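Local structure of Exo-1,3/1,4-beta-glucanase (Pseudoalteromonas sp., 3RRX) at residues 85-90 with 368-373; 107-112 with 153-158; 405-410 with 544-549; 573-578 with 610-615. The protein hydrolyses beta-1,3- and beta-1,4-glucans as an exo-acting glucanase and, as a member of glycoside hydrolase family 3, probably has beta-glucosidase activity. The protein carries 1 engineered substitution. All blocks are in the same frame, centred on the assembly; numbering follows the deposited sequence.

Contact 1: residues 85-90 with 368-373; sequences YADEMY and KPSARP
Asp87, on the helix of residues 79-94, holds the short 3-10 turn of residues 369-371 with both carboxylate oxygens. OD1 of Asp87 accepts from the backbone N of Ser370 at 2.9 Å, a nearly straight bond (167°) that arrives on the syn side, somewhat out of the carboxylate plane. OD2 of Asp87 takes the hydroxyl OG of Ser370 in a very short bond of 2.5 Å. An aspartate suits this place because one rigid carboxylate can receive an amide N-H and a hydroxyl from the same residue, and the two bonds fix the rotation of the carboxylate.

The packing is close beside this pair of bonds. Pro369 wedges its ring against the helix, its CB 3.7 Å from CB of Ala86 and its CD 3.5 Å from CG of Tyr90; the small alanine lets the proline come in. Over one face of the Tyr90 ring lies CA of Lys368, a CH-pi contact 3.9 Å from the ring centroid. The buried Arg372, whose NE bonds to Ser367 O, brings NH2 obliquely up to the same ring.

Toward solvent the fit is looser. The extended Lys368 chain passes the Asp87 carboxylate, but NZ of Lys368 remains 4.3 Å from OD2 of Asp87, beyond a salt bridge, and one water joins the two.

The contact thus fastens the loop between helices 344-361 and 384-397 to the face of helix 79-94 that carries Ala86, Asp87 and Tyr90, while Tyr85 and Met89 meet strand 62-65.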
loop_
_atom_site.group_PDB
_atom_site.type_symbol
_atom_site.label_atom_id
_atom_site.label_comp_id
_atom_site.label_asym_id
_atom_site.label_seq_id
_atom_site.Cartn_x
_atom_site.Cartn_y
_atom_site.Cartn_z
ATOM N N TYR A 85 -15.781 -19.306 -6.489
ATOM C CA TYR A 85 -14.700 -19.780 -5.638
ATOM C C TYR A 85 -14.999 -19.442 -4.178
ATOM O O TYR A 85 -14.827 -20.279 -3.282
ATOM C CB TYR A 85 -13.372 -19.154 -6.069
ATOM C CG TYR A 85 -12.172 -19.779 -5.406
ATOM C CD1 TYR A 85 -11.507 -20.848 -5.991
ATOM C CD2 TYR A 85 -11.711 -19.310 -4.178
ATOM C CE1 TYR A 85 -10.409 -21.424 -5.378
ATOM C CE2 TYR A 85 -10.620 -19.878 -3.564
ATOM C CZ TYR A 85 -9.970 -20.930 -4.167
ATOM O OH TYR A 85 -8.883 -21.493 -3.541
ATOM N N ALA A 86 -15.454 -18.218 -3.933
ATOM C CA ALA A 86 -15.775 -17.804 -2.568
ATOM C C ALA A 86 -16.884 -18.678 -1.982
ATOM O O ALA A 86 -16.806 -19.108 -0.823
ATOM C CB ALA A 86 -16.152 -16.316 -2.527
ATOM N N ASP A 87 -17.908 -18.965 -2.786
ATOM C CA ASP A 87 -19.008 -19.830 -2.336
ATOM C C ASP A 87 -18.498 -21.222 -1.974
ATOM O O ASP A 87 -18.901 -21.788 -0.964
ATOM C CB ASP A 87 -20.108 -19.965 -3.411
ATOM C CG ASP A 87 -21.064 -18.779 -3.444
ATOM O OD1 ASP A 87 -20.927 -17.864 -2.601
ATOM O OD2 ASP A 87 -21.967 -18.765 -4.324
ATOM N N GLU A 88 -17.640 -21.790 -2.814
ATOM C CA GLU A 88 -17.158 -23.146 -2.570
ATOM C C GLU A 88 -16.434 -23.235 -1.237
ATOM O O GLU A 88 -16.706 -24.122 -0.433
ATOM C CB GLU A 88 -16.225 -23.617 -3.683
ATOM C CG GLU A 88 -16.938 -24.081 -4.939
ATOM C CD GLU A 88 -16.069 -25.019 -5.759
ATOM O OE1 GLU A 88 -16.193 -26.252 -5.586
ATOM O OE2 GLU A 88 -15.248 -24.521 -6.556
ATOM N N MET A 89 -15.505 -22.312 -1.010
ATOM C CA MET A 89 -14.780 -22.275 0.254
ATOM C C MET A 89 -15.705 -22.007 1.436
ATOM O O MET A 89 -15.573 -22.625 2.492
ATOM C CB MET A 89 -13.669 -21.230 0.189
ATOM C CG MET A 89 -12.533 -21.630 -0.726
ATOM S SD MET A 89 -11.740 -23.135 -0.128
ATOM C CE MET A 89 -10.470 -23.377 -1.364
ATOM N N TYR A 90 -16.639 -21.084 1.263
ATOM C CA TYR A 90 -17.603 -20.783 2.311
ATOM C C TYR A 90 -18.407 -22.033 2.695
ATOM O O TYR A 90 -18.578 -22.337 3.879
ATOM C CB TYR A 90 -18.530 -19.646 1.862
ATOM C CG TYR A 90 -19.701 -19.407 2.784
ATOM C CD1 TYR A 90 -19.642 -18.444 3.792
ATOM C CD2 TYR A 90 -20.868 -20.138 2.649
ATOM C CE1 TYR A 90 -20.725 -18.223 4.633
ATOM C CE2 TYR A 90 -21.946 -19.928 3.478
ATOM C CZ TYR A 90 -21.866 -18.973 4.475
ATOM O OH TYR A 90 -22.951 -18.769 5.300
ATOM N N LYS A 368 -24.311 -16.655 1.881
ATOM C CA LYS A 368 -23.076 -17.066 1.229
ATOM C C LYS A 368 -22.599 -15.915 0.338
ATOM O O LYS A 368 -23.402 -15.081 -0.087
ATOM C CB LYS A 368 -23.292 -18.340 0.413
ATOM C CG LYS A 368 -24.214 -18.157 -0.789
ATOM C CD LYS A 368 -24.433 -19.474 -1.528
ATOM C CE LYS A 368 -25.391 -19.292 -2.700
ATOM N NZ LYS A 368 -25.706 -20.596 -3.364
ATOM N N PRO A 369 -21.289 -15.854 0.062
ATOM C CA PRO A 369 -20.708 -14.708 -0.652
ATOM C C PRO A 369 -21.504 -14.239 -1.892
ATOM O O PRO A 369 -21.828 -13.049 -1.982
ATOM C CB PRO A 369 -19.324 -15.230 -1.055
ATOM C CG PRO A 369 -18.955 -16.153 0.097
ATOM C CD PRO A 369 -20.259 -16.824 0.484
ATOM N N SER A 370 -21.821 -15.139 -2.823
ATOM C CA SER A 370 -22.443 -14.718 -4.087
ATOM C C SER A 370 -23.809 -14.068 -3.897
ATOM O O SER A 370 -24.284 -13.341 -4.771
ATOM C CB SER A 370 -22.582 -15.893 -5.065
ATOM O OG SER A 370 -23.520 -16.831 -4.572
ATOM N N ALA A 371 -24.441 -14.333 -2.760
ATOM C CA ALA A 371 -25.795 -13.847 -2.509
ATOM C C ALA A 371 -25.843 -12.544 -1.706
ATOM O O ALA A 371 -26.910 -11.962 -1.528
ATOM C CB ALA A 371 -26.624 -14.932 -1.816
ATOM N N ARG A 372 -24.696 -12.083 -1.214
ATOM C CA ARG A 372 -24.668 -10.859 -0.420
ATOM C C ARG A 372 -24.938 -9.635 -1.284
ATOM O O ARG A 372 -24.565 -9.606 -2.450
ATOM C CB ARG A 372 -23.312 -10.708 0.286
ATOM C CG ARG A 372 -22.989 -11.860 1.233
ATOM C CD ARG A 372 -21.558 -11.789 1.796
ATOM N NE ARG A 372 -21.265 -12.976 2.597
ATOM C CZ ARG A 372 -20.047 -13.418 2.886
ATOM N NH1 ARG A 372 -18.971 -12.768 2.450
ATOM N NH2 ARG A 372 -19.906 -14.520 3.616
ATOM N N PRO A 373 -25.575 -8.610 -0.703
ATOM C CA PRO A 373 -25.881 -7.369 -1.422
ATOM C C PRO A 373 -24.628 -6.720 -2.022
ATOM O O PRO A 373 -24.701 -6.171 -3.119
ATOM C CB PRO A 373 -26.451 -6.452 -0.329
ATOM C CG PRO A 373 -26.885 -7.363 0.768
ATOM C CD PRO A 373 -26.012 -8.578 0.704
HETATM O O HOH W 1 -23.291 -21.052 -4.663
#

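Contact 2: residues 107-112 with 153-158; sequences WGTDAM and TGIEWS
Thr153 and Trp107 meet through the indole's outer end, CZ3 of Trp107 lying 3.8 Å from the carbonyl O of Thr153. Gly154 follows with a positive phi (82°), a backbone shape that favours glycine, and turns its own carbonyl toward the six-membered ring. Ile155 supplies the main apolar contact: its CG1 lies over one face of the indole, 3.6 Å from CD2 of Trp107, while CG2, the branch anti to the backbone N, reaches CG2 of Thr109 at 3.8 Å. With an alanine at Trp107, CG1 of Ile155 would probably lose the flat surface it lies on, and a gap would open between this loop and helix 79-94.

Glu156 bends at chi2 (96°), and this bend brings OE1 back to the N of Trp107, a 2.7 Å bond with an N-H...O angle of 168°; OE2 forms a salt bridge with Arg372. The backbone N of Glu156 also donates to Trp107 O, and that of Trp157 does so weakly. Parallel pairing then begins: Trp157 O accepts from the N of Thr109 at 2.8 Å, and CA of Gly108 lies 3.1 Å from the same oxygen. Glycine fits there, since a side chain would collide with the Trp157 indole. Ser158 comes last, its CB 4.1 Å from CB of Ala111.

These are neighbouring strands of the family 3 (alpha/beta)8 barrel, joined by a beta-alpha-beta crossover. Trp157 meets Phe290 and Thr213 of other strands, Ile155 and Ser158 rest on helix 136-151, and Trp107 packs between strand 62-65 and helix 79-94.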
loop_
_atom_site.group_PDB
_atom_site.type_symbol
_atom_site.label_atom_id
_atom_site.label_comp_id
_atom_site.label_asym_id
_atom_site.label_seq_id
_atom_site.Cartn_x
_atom_site.Cartn_y
_atom_site.Cartn_z
ATOM N N TRP A 107 -12.109 -14.723 3.384
ATOM C CA TRP A 107 -11.070 -14.558 2.395
ATOM C C TRP A 107 -10.405 -13.207 2.672
ATOM O O TRP A 107 -11.090 -12.209 2.895
ATOM C CB TRP A 107 -11.736 -14.533 1.012
ATOM C CG TRP A 107 -10.852 -14.880 -0.130
ATOM C CD1 TRP A 107 -9.504 -15.076 -0.104
ATOM C CD2 TRP A 107 -11.264 -15.091 -1.488
ATOM N NE1 TRP A 107 -9.049 -15.392 -1.368
ATOM C CE2 TRP A 107 -10.114 -15.418 -2.228
ATOM C CE3 TRP A 107 -12.494 -15.045 -2.141
ATOM C CZ2 TRP A 107 -10.159 -15.685 -3.595
ATOM C CZ3 TRP A 107 -12.538 -15.316 -3.496
ATOM C CH2 TRP A 107 -11.378 -15.631 -4.206
ATOM N N GLY A 108 -9.081 -13.168 2.645
ATOM C CA GLY A 108 -8.358 -11.916 2.827
ATOM C C GLY A 108 -7.437 -11.563 1.671
ATOM O O GLY A 108 -7.028 -12.423 0.895
ATOM N N THR A 109 -7.095 -10.286 1.560
ATOM C CA THR A 109 -6.265 -9.831 0.464
ATOM C C THR A 109 -5.481 -8.577 0.860
ATOM O O THR A 109 -5.933 -7.778 1.670
ATOM C CB THR A 109 -7.137 -9.520 -0.790
ATOM O OG1 THR A 109 -6.312 -9.399 -1.950
ATOM C CG2 THR A 109 -7.925 -8.230 -0.588
ATOM N N ASP A 110 -4.307 -8.402 0.267
ATOM C CA ASP A 110 -3.522 -7.188 0.471
ATOM C C ASP A 110 -4.129 -6.101 -0.427
ATOM O O ASP A 110 -4.522 -6.387 -1.549
ATOM C CB ASP A 110 -2.063 -7.471 0.098
ATOM C CG ASP A 110 -1.091 -6.478 0.710
ATOM O OD1 ASP A 110 -1.506 -5.676 1.569
ATOM O OD2 ASP A 110 0.097 -6.508 0.327
ATOM N N ALA A 111 -4.257 -4.873 0.070
ATOM C CA ALA A 111 -4.803 -3.784 -0.752
ATOM C C ALA A 111 -3.871 -2.573 -0.742
ATOM O O ALA A 111 -4.179 -1.550 -0.126
ATOM C CB ALA A 111 -6.177 -3.386 -0.259
ATOM N N MET A 112 -2.751 -2.693 -1.449
ATOM C CA MET A 112 -1.644 -1.727 -1.378
ATOM C C MET A 112 -2.045 -0.333 -1.874
ATOM O O MET A 112 -1.722 0.670 -1.248
ATOM C CB MET A 112 -0.418 -2.267 -2.146
ATOM C CG MET A 112 0.954 -1.600 -1.800
ATOM S SD MET A 112 1.449 -1.846 -0.060
ATOM C CE MET A 112 1.747 -3.616 -0.045
ATOM N N THR A 153 -15.179 -8.743 -5.353
ATOM C CA THR A 153 -14.537 -10.021 -5.662
ATOM C C THR A 153 -14.859 -11.088 -4.616
ATOM O O THR A 153 -14.277 -12.173 -4.633
ATOM C CB THR A 153 -13.012 -9.885 -5.770
ATOM O OG1 THR A 153 -12.506 -9.326 -4.551
ATOM C CG2 THR A 153 -12.631 -8.985 -6.946
ATOM N N GLY A 154 -15.779 -10.777 -3.707
ATOM C CA GLY A 154 -16.223 -11.750 -2.719
ATOM C C GLY A 154 -15.278 -11.861 -1.529
ATOM O O GLY A 154 -15.277 -12.862 -0.812
ATOM N N ILE A 155 -14.472 -10.827 -1.315
ATOM C CA ILE A 155 -13.458 -10.838 -0.255
ATOM C C ILE A 155 -13.874 -9.940 0.914
ATOM O O ILE A 155 -14.342 -8.822 0.700
ATOM C CB ILE A 155 -12.081 -10.421 -0.837
ATOM C CG1 ILE A 155 -11.580 -11.507 -1.791
ATOM C CG2 ILE A 155 -11.049 -10.148 0.269
ATOM C CD1 ILE A 155 -10.408 -11.057 -2.664
ATOM N N GLU A 156 -13.721 -10.437 2.142
ATOM C CA GLU A 156 -14.243 -9.753 3.334
ATOM C C GLU A 156 -13.208 -8.920 4.072
ATOM O O GLU A 156 -13.556 -8.067 4.898
ATOM C CB GLU A 156 -14.800 -10.773 4.345
ATOM C CG GLU A 156 -15.953 -11.617 3.832
ATOM C CD GLU A 156 -15.516 -12.961 3.299
ATOM O OE1 GLU A 156 -14.308 -13.150 3.055
ATOM O OE2 GLU A 156 -16.393 -13.838 3.129
ATOM N N TRP A 157 -11.942 -9.191 3.789
ATOM C CA TRP A 157 -10.843 -8.734 4.638
ATOM C C TRP A 157 -9.709 -8.196 3.764
ATOM O O TRP A 157 -9.195 -8.900 2.892
ATOM C CB TRP A 157 -10.399 -9.906 5.539
ATOM C CG TRP A 157 -9.174 -9.691 6.410
ATOM C CD1 TRP A 157 -8.592 -8.500 6.755
ATOM C CD2 TRP A 157 -8.384 -10.718 7.026
ATOM N NE1 TRP A 157 -7.495 -8.728 7.569
ATOM C CE2 TRP A 157 -7.344 -10.083 7.738
ATOM C CE3 TRP A 157 -8.459 -12.118 7.043
ATOM C CZ2 TRP A 157 -6.382 -10.802 8.455
ATOM C CZ3 TRP A 157 -7.513 -12.828 7.761
ATOM C CH2 TRP A 157 -6.482 -12.168 8.451
ATOM N N SER A 158 -9.338 -6.936 3.972
ATOM C CA SER A 158 -8.284 -6.315 3.165
ATOM C C SER A 158 -7.185 -5.720 4.035
ATOM O O SER A 158 -7.466 -5.153 5.092
ATOM C CB SER A 158 -8.880 -5.229 2.268
ATOM O OG SER A 158 -9.623 -4.295 3.034
#

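Contact 3: residues 405-410 with 544-549; sequences ESILPI and SDAFVA
Ile407 turns CG1 away from its backbone N (chi1 -177°), which leaves the CG2 methyl between N and the carbonyl carbon, facing Ala546. Next to it Leu408 places CG anti to the carbonyl carbon (chi1 -71°), and its CD1 methyl comes down on the same strand. The two branches converge on one methyl group: CB of Ala546 lies 3.6 Å from CG2 of Ile407 and 3.9 Å from CD1 of Leu408. Alanine suits the spot because a single methyl fits where two larger side chains converge.

Farther along the strand, CG2 of Val548 meets CD1 of Leu408 at 4.0 Å, so this leucine methyl bridges two residues on one face of the strand. At the other end CD1 of Ile407 crosses the Asp545 side chain at about a right angle and touches only its CB, at 4.1 Å; the acid group is turned to other work, OD1 accepting from the N of Val525. Leu408 and Ile407 also pack on Val526 of the adjacent strand 525-530.

Across these two segments the contact is purely van der Waals, branched methyls being matched to a strand face of small apolar side chains in the six-stranded mixed sheet; the loop's polar ties go elsewhere, such as Leu408 N to Asn403 OD1.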
loop_
_atom_site.group_PDB
_atom_site.type_symbol
_atom_site.label_atom_id
_atom_site.label_comp_id
_atom_site.label_asym_id
_atom_site.label_seq_id
_atom_site.Cartn_x
_atom_site.Cartn_y
_atom_site.Cartn_z
ATOM N N GLU A 405 11.001 30.421 -15.286
ATOM C CA GLU A 405 10.328 31.311 -16.233
ATOM C C GLU A 405 8.872 30.907 -16.467
ATOM O O GLU A 405 8.299 31.199 -17.515
ATOM C CB GLU A 405 11.081 31.361 -17.565
ATOM C CG GLU A 405 12.552 31.760 -17.438
ATOM C CD GLU A 405 12.751 33.069 -16.698
ATOM O OE1 GLU A 405 11.907 33.979 -16.845
ATOM O OE2 GLU A 405 13.754 33.189 -15.964
ATOM N N SER A 406 8.279 30.237 -15.486
ATOM C CA SER A 406 6.874 29.840 -15.564
ATOM C C SER A 406 6.528 29.121 -16.863
ATOM O O SER A 406 5.530 29.435 -17.518
ATOM C CB SER A 406 5.964 31.058 -15.387
ATOM O OG SER A 406 6.199 31.674 -14.136
ATOM N N ILE A 407 7.345 28.148 -17.241
ATOM C CA ILE A 407 7.072 27.407 -18.467
ATOM C C ILE A 407 5.766 26.602 -18.339
ATOM O O ILE A 407 5.029 26.434 -19.311
ATOM C CB ILE A 407 8.272 26.513 -18.862
ATOM C CG1 ILE A 407 7.997 25.789 -20.181
ATOM C CG2 ILE A 407 8.626 25.542 -17.739
ATOM C CD1 ILE A 407 9.156 24.945 -20.654
ATOM N N LEU A 408 5.472 26.127 -17.130
ATOM C CA LEU A 408 4.170 25.524 -16.836
ATOM C C LEU A 408 3.230 26.594 -16.295
ATOM O O LEU A 408 3.666 27.489 -15.571
ATOM C CB LEU A 408 4.318 24.412 -15.784
ATOM C CG LEU A 408 5.001 23.119 -16.234
ATOM C CD1 LEU A 408 5.182 22.168 -15.048
ATOM C CD2 LEU A 408 4.189 22.449 -17.366
ATOM N N PRO A 409 1.931 26.499 -16.612
ATOM C CA PRO A 409 1.307 25.458 -17.438
ATOM C C PRO A 409 1.494 25.714 -18.926
ATOM O O PRO A 409 1.654 26.855 -19.365
ATOM C CB PRO A 409 -0.176 25.570 -17.071
ATOM C CG PRO A 409 -0.361 27.018 -16.728
ATOM C CD PRO A 409 0.934 27.440 -16.063
ATOM N N ILE A 410 1.480 24.639 -19.698
ATOM C CA ILE A 410 1.703 24.715 -21.132
ATOM C C ILE A 410 0.382 24.905 -21.857
ATOM O O ILE A 410 -0.587 24.205 -21.571
ATOM C CB ILE A 410 2.344 23.415 -21.642
ATOM C CG1 ILE A 410 3.748 23.256 -21.068
ATOM C CG2 ILE A 410 2.354 23.377 -23.178
ATOM C CD1 ILE A 410 4.231 21.822 -21.056
ATOM N N SER A 544 16.565 20.535 -16.946
ATOM C CA SER A 544 15.122 20.729 -17.049
ATOM C C SER A 544 14.759 22.180 -16.775
ATOM O O SER A 544 15.312 22.791 -15.860
ATOM C CB SER A 544 14.387 19.850 -16.022
ATOM O OG SER A 544 14.719 18.472 -16.148
ATOM N N ASP A 545 13.820 22.721 -17.550
ATOM C CA ASP A 545 13.242 24.034 -17.252
ATOM C C ASP A 545 12.197 23.937 -16.144
ATOM O O ASP A 545 12.104 24.805 -15.270
ATOM C CB ASP A 545 12.627 24.633 -18.519
ATOM C CG ASP A 545 13.667 24.883 -19.583
ATOM O OD1 ASP A 545 13.831 24.035 -20.484
ATOM O OD2 ASP A 545 14.357 25.914 -19.484
ATOM N N ALA A 546 11.408 22.866 -16.189
ATOM C CA ALA A 546 10.497 22.524 -15.097
ATOM C C ALA A 546 10.680 21.060 -14.708
ATOM O O ALA A 546 11.102 20.241 -15.524
ATOM C CB ALA A 546 9.051 22.792 -15.493
ATOM N N PHE A 547 10.371 20.732 -13.455
ATOM C CA PHE A 547 10.569 19.376 -12.965
ATOM C C PHE A 547 9.465 19.060 -11.969
ATOM O O PHE A 547 9.282 19.787 -10.981
ATOM C CB PHE A 547 11.946 19.273 -12.308
ATOM C CG PHE A 547 12.380 17.861 -11.961
ATOM C CD1 PHE A 547 13.346 17.213 -12.726
ATOM C CD2 PHE A 547 11.863 17.207 -10.846
ATOM C CE1 PHE A 547 13.773 15.932 -12.390
ATOM C CE2 PHE A 547 12.284 15.922 -10.505
ATOM C CZ PHE A 547 13.243 15.283 -11.281
ATOM N N VAL A 548 8.725 17.985 -12.239
ATOM C CA VAL A 548 7.598 17.574 -11.403
ATOM C C VAL A 548 7.840 16.204 -10.777
ATOM O O VAL A 548 8.123 15.238 -11.485
ATOM C CB VAL A 548 6.282 17.504 -12.231
ATOM C CG1 VAL A 548 5.121 17.019 -11.361
ATOM C CG2 VAL A 548 5.966 18.866 -12.852
ATOM N N ALA A 549 7.736 16.122 -9.452
ATOM C CA ALA A 549 7.751 14.831 -8.782
ATOM C C ALA A 549 6.333 14.280 -8.828
ATOM O O ALA A 549 5.439 14.803 -8.161
ATOM C CB ALA A 549 8.228 14.970 -7.338
#

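Contact 4: residues 573-578 with 610-615; sequences QFDFTG and LTYQDN
Asp575 and Tyr612 lie side by side and run in opposite directions, the carboxylate plane tilted only 12° from that of the phenol ring. With CG of Asp575 anti to its own backbone N (chi1 -161°), OD1 of Asp575 lies 3.3 Å from CG of Tyr612, while the same oxygen, through its syn lone pair, accepts from the backbone N of Tyr612 at 2.8 Å in an almost straight bond. A weak bond from Phe576 N reaches OD1 too. Water joins OD2 of Asp575 to OE1 of Gln613.

Phe576 is set quite differently: it turns an edge toward the face of Tyr612, offset, with planes at 85° and centroids 5.4 Å apart, and its CE2 comes 3.3 Å from OH of Tyr612. That hydroxyl is hydrogen-bonded to the backbone O of Val563. A leucine in place of Tyr612 would probably leave Val563 O without this partner and Phe576 without the ring face its edge meets.

Just before Tyr612, Thr611 OG1 receives the N of Gln613 in an ST turn at the start of a type I turn, and CG2 of Thr611 packs 3.5 Å from O of Phe576.

The acid accepts the backbone N-H of Tyr612 across the contact and, weakly, that of its own neighbour Phe576; its charge is probably eased by these amides and by water, while the aromatic pair supplies the apolar half.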
loop_
_atom_site.group_PDB
_atom_site.type_symbol
_atom_site.label_atom_id
_atom_site.label_comp_id
_atom_site.label_asym_id
_atom_site.label_seq_id
_atom_site.Cartn_x
_atom_site.Cartn_y
_atom_site.Cartn_z
ATOM N N GLN A 573 -6.233 25.286 -15.569
ATOM C CA GLN A 573 -7.379 24.471 -15.168
ATOM C C GLN A 573 -7.248 23.934 -13.740
ATOM O O GLN A 573 -8.198 24.008 -12.960
ATOM C CB GLN A 573 -7.677 23.356 -16.177
ATOM C CG GLN A 573 -6.467 22.642 -16.726
ATOM C CD GLN A 573 -6.836 21.487 -17.656
ATOM O OE1 GLN A 573 -8.009 21.134 -17.803
ATOM N NE2 GLN A 573 -5.830 20.894 -18.281
ATOM N N PHE A 574 -6.077 23.403 -13.400
ATOM C CA PHE A 574 -5.772 23.020 -12.021
ATOM C C PHE A 574 -4.368 23.503 -11.676
ATOM O O PHE A 574 -3.452 23.370 -12.481
ATOM C CB PHE A 574 -5.826 21.501 -11.858
ATOM C CG PHE A 574 -7.203 20.917 -11.985
ATOM C CD1 PHE A 574 -8.013 20.775 -10.867
ATOM C CD2 PHE A 574 -7.681 20.493 -13.214
ATOM C CE1 PHE A 574 -9.282 20.229 -10.975
ATOM C CE2 PHE A 574 -8.949 19.938 -13.330
ATOM C CZ PHE A 574 -9.749 19.812 -12.207
ATOM N N ASP A 575 -4.189 24.061 -10.484
ATOM C CA ASP A 575 -2.858 24.467 -10.042
ATOM C C ASP A 575 -2.280 23.298 -9.240
ATOM O O ASP A 575 -3.016 22.395 -8.855
ATOM C CB ASP A 575 -2.964 25.729 -9.171
ATOM C CG ASP A 575 -1.636 26.495 -9.040
ATOM O OD1 ASP A 575 -0.559 25.945 -9.356
ATOM O OD2 ASP A 575 -1.675 27.664 -8.595
ATOM N N PHE A 576 -0.971 23.301 -9.008
ATOM C CA PHE A 576 -0.358 22.351 -8.083
ATOM C C PHE A 576 -0.820 22.639 -6.662
ATOM O O PHE A 576 -0.986 23.800 -6.287
ATOM C CB PHE A 576 1.166 22.450 -8.145
ATOM C CG PHE A 576 1.760 21.850 -9.387
ATOM C CD1 PHE A 576 2.172 20.522 -9.405
ATOM C CD2 PHE A 576 1.892 22.607 -10.546
ATOM C CE1 PHE A 576 2.717 19.967 -10.563
ATOM C CE2 PHE A 576 2.439 22.067 -11.689
ATOM C CZ PHE A 576 2.851 20.744 -11.700
ATOM N N THR A 577 -1.020 21.584 -5.877
ATOM C CA THR A 577 -1.378 21.728 -4.469
ATOM C C THR A 577 -0.498 20.865 -3.565
ATOM O O THR A 577 -0.397 21.123 -2.371
ATOM C CB THR A 577 -2.867 21.376 -4.218
ATOM O OG1 THR A 577 -3.158 20.093 -4.781
ATOM C CG2 THR A 577 -3.789 22.414 -4.859
ATOM N N GLY A 578 0.140 19.845 -4.134
ATOM C CA GLY A 578 0.940 18.918 -3.354
ATOM C C GLY A 578 2.176 19.561 -2.736
ATOM O O GLY A 578 2.709 20.538 -3.269
ATOM N N LEU A 610 6.132 24.216 -5.202
ATOM C CA LEU A 610 5.771 25.429 -5.929
ATOM C C LEU A 610 4.341 25.364 -6.447
ATOM O O LEU A 610 3.759 24.282 -6.583
ATOM C CB LEU A 610 6.723 25.661 -7.103
ATOM C CG LEU A 610 8.216 25.827 -6.808
ATOM C CD1 LEU A 610 8.983 25.992 -8.118
ATOM C CD2 LEU A 610 8.494 26.998 -5.865
ATOM N N THR A 611 3.771 26.531 -6.730
ATOM C CA THR A 611 2.503 26.599 -7.447
ATOM C C THR A 611 2.644 27.626 -8.559
ATOM O O THR A 611 3.646 28.331 -8.646
ATOM C CB THR A 611 1.337 27.046 -6.549
ATOM O OG1 THR A 611 1.475 28.441 -6.250
ATOM C CG2 THR A 611 1.292 26.234 -5.249
ATOM N N TYR A 612 1.625 27.717 -9.402
ATOM C CA TYR A 612 1.637 28.676 -10.495
ATOM C C TYR A 612 1.595 30.122 -9.991
ATOM O O TYR A 612 1.890 31.049 -10.738
ATOM C CB TYR A 612 0.476 28.394 -11.445
ATOM C CG TYR A 612 0.609 27.079 -12.192
ATOM C CD1 TYR A 612 1.858 26.537 -12.466
ATOM C CD2 TYR A 612 -0.515 26.385 -12.622
ATOM C CE1 TYR A 612 1.986 25.336 -13.159
ATOM C CE2 TYR A 612 -0.400 25.186 -13.311
ATOM C CZ TYR A 612 0.850 24.672 -13.586
ATOM O OH TYR A 612 0.962 23.481 -14.283
ATOM N N GLN A 613 1.241 30.312 -8.724
ATOM C CA GLN A 613 1.248 31.652 -8.137
ATOM C C GLN A 613 2.657 32.123 -7.774
ATOM O O GLN A 613 2.879 33.315 -7.563
ATOM C CB GLN A 613 0.332 31.720 -6.910
ATOM C CG GLN A 613 -1.141 31.563 -7.241
ATOM C CD GLN A 613 -1.616 32.606 -8.235
ATOM O OE1 GLN A 613 -2.175 32.274 -9.281
ATOM N NE2 GLN A 613 -1.392 33.877 -7.914
ATOM N N ASP A 614 3.606 31.194 -7.692
ATOM C CA ASP A 614 4.994 31.556 -7.404
ATOM C C ASP A 614 5.729 32.029 -8.650
ATOM O O ASP A 614 5.422 31.609 -9.763
ATOM C CB ASP A 614 5.748 30.372 -6.798
ATOM C CG ASP A 614 5.157 29.927 -5.490
ATOM O OD1 ASP A 614 4.845 30.802 -4.650
ATOM O OD2 ASP A 614 4.985 28.706 -5.306
ATOM N N ASN A 615 6.706 32.907 -8.459
ATOM C CA ASN A 615 7.607 33.280 -9.540
ATOM C C ASN A 615 9.041 33.086 -9.084
ATOM O O ASN A 615 9.821 34.032 -8.996
ATOM C CB ASN A 615 7.353 34.712 -10.008
ATOM C CG ASN A 615 5.945 34.899 -10.541
ATOM O OD1 ASN A 615 5.647 34.538 -11.682
ATOM N ND2 ASN A 615 5.062 35.446 -9.708
HETATM O O HOH W 2 -2.953 29.562 -9.863
HETATM O O HOH W 3 3.882 21.637 -5.716
#

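Overall arrangement
The four contacts form two touching pairs, one at the barrel and one in the glycoside hydrolase family 3 C-terminal domain. Contact 2 is wholly buried, joining two barrel strands and the loop that leads into the second; contact 1, partly buried, adjoins it: Tyr85 and Ala86 of helix 79-94 rest on Trp107, and a salt bridge ties Arg372 to Glu156. In the other pair, contact 3 is buried against the mixed sheet, while contact 4 is partly open; Tyr612 packs on Leu408 and Pro409, and Phe576 on Val548. Chemistry follows place. Contact 2 combines backbone bonds with a buried carboxylate and indole packing, contact 3 is wholly apolar across its segments, and the two partly open contacts use an aspartate backed by water.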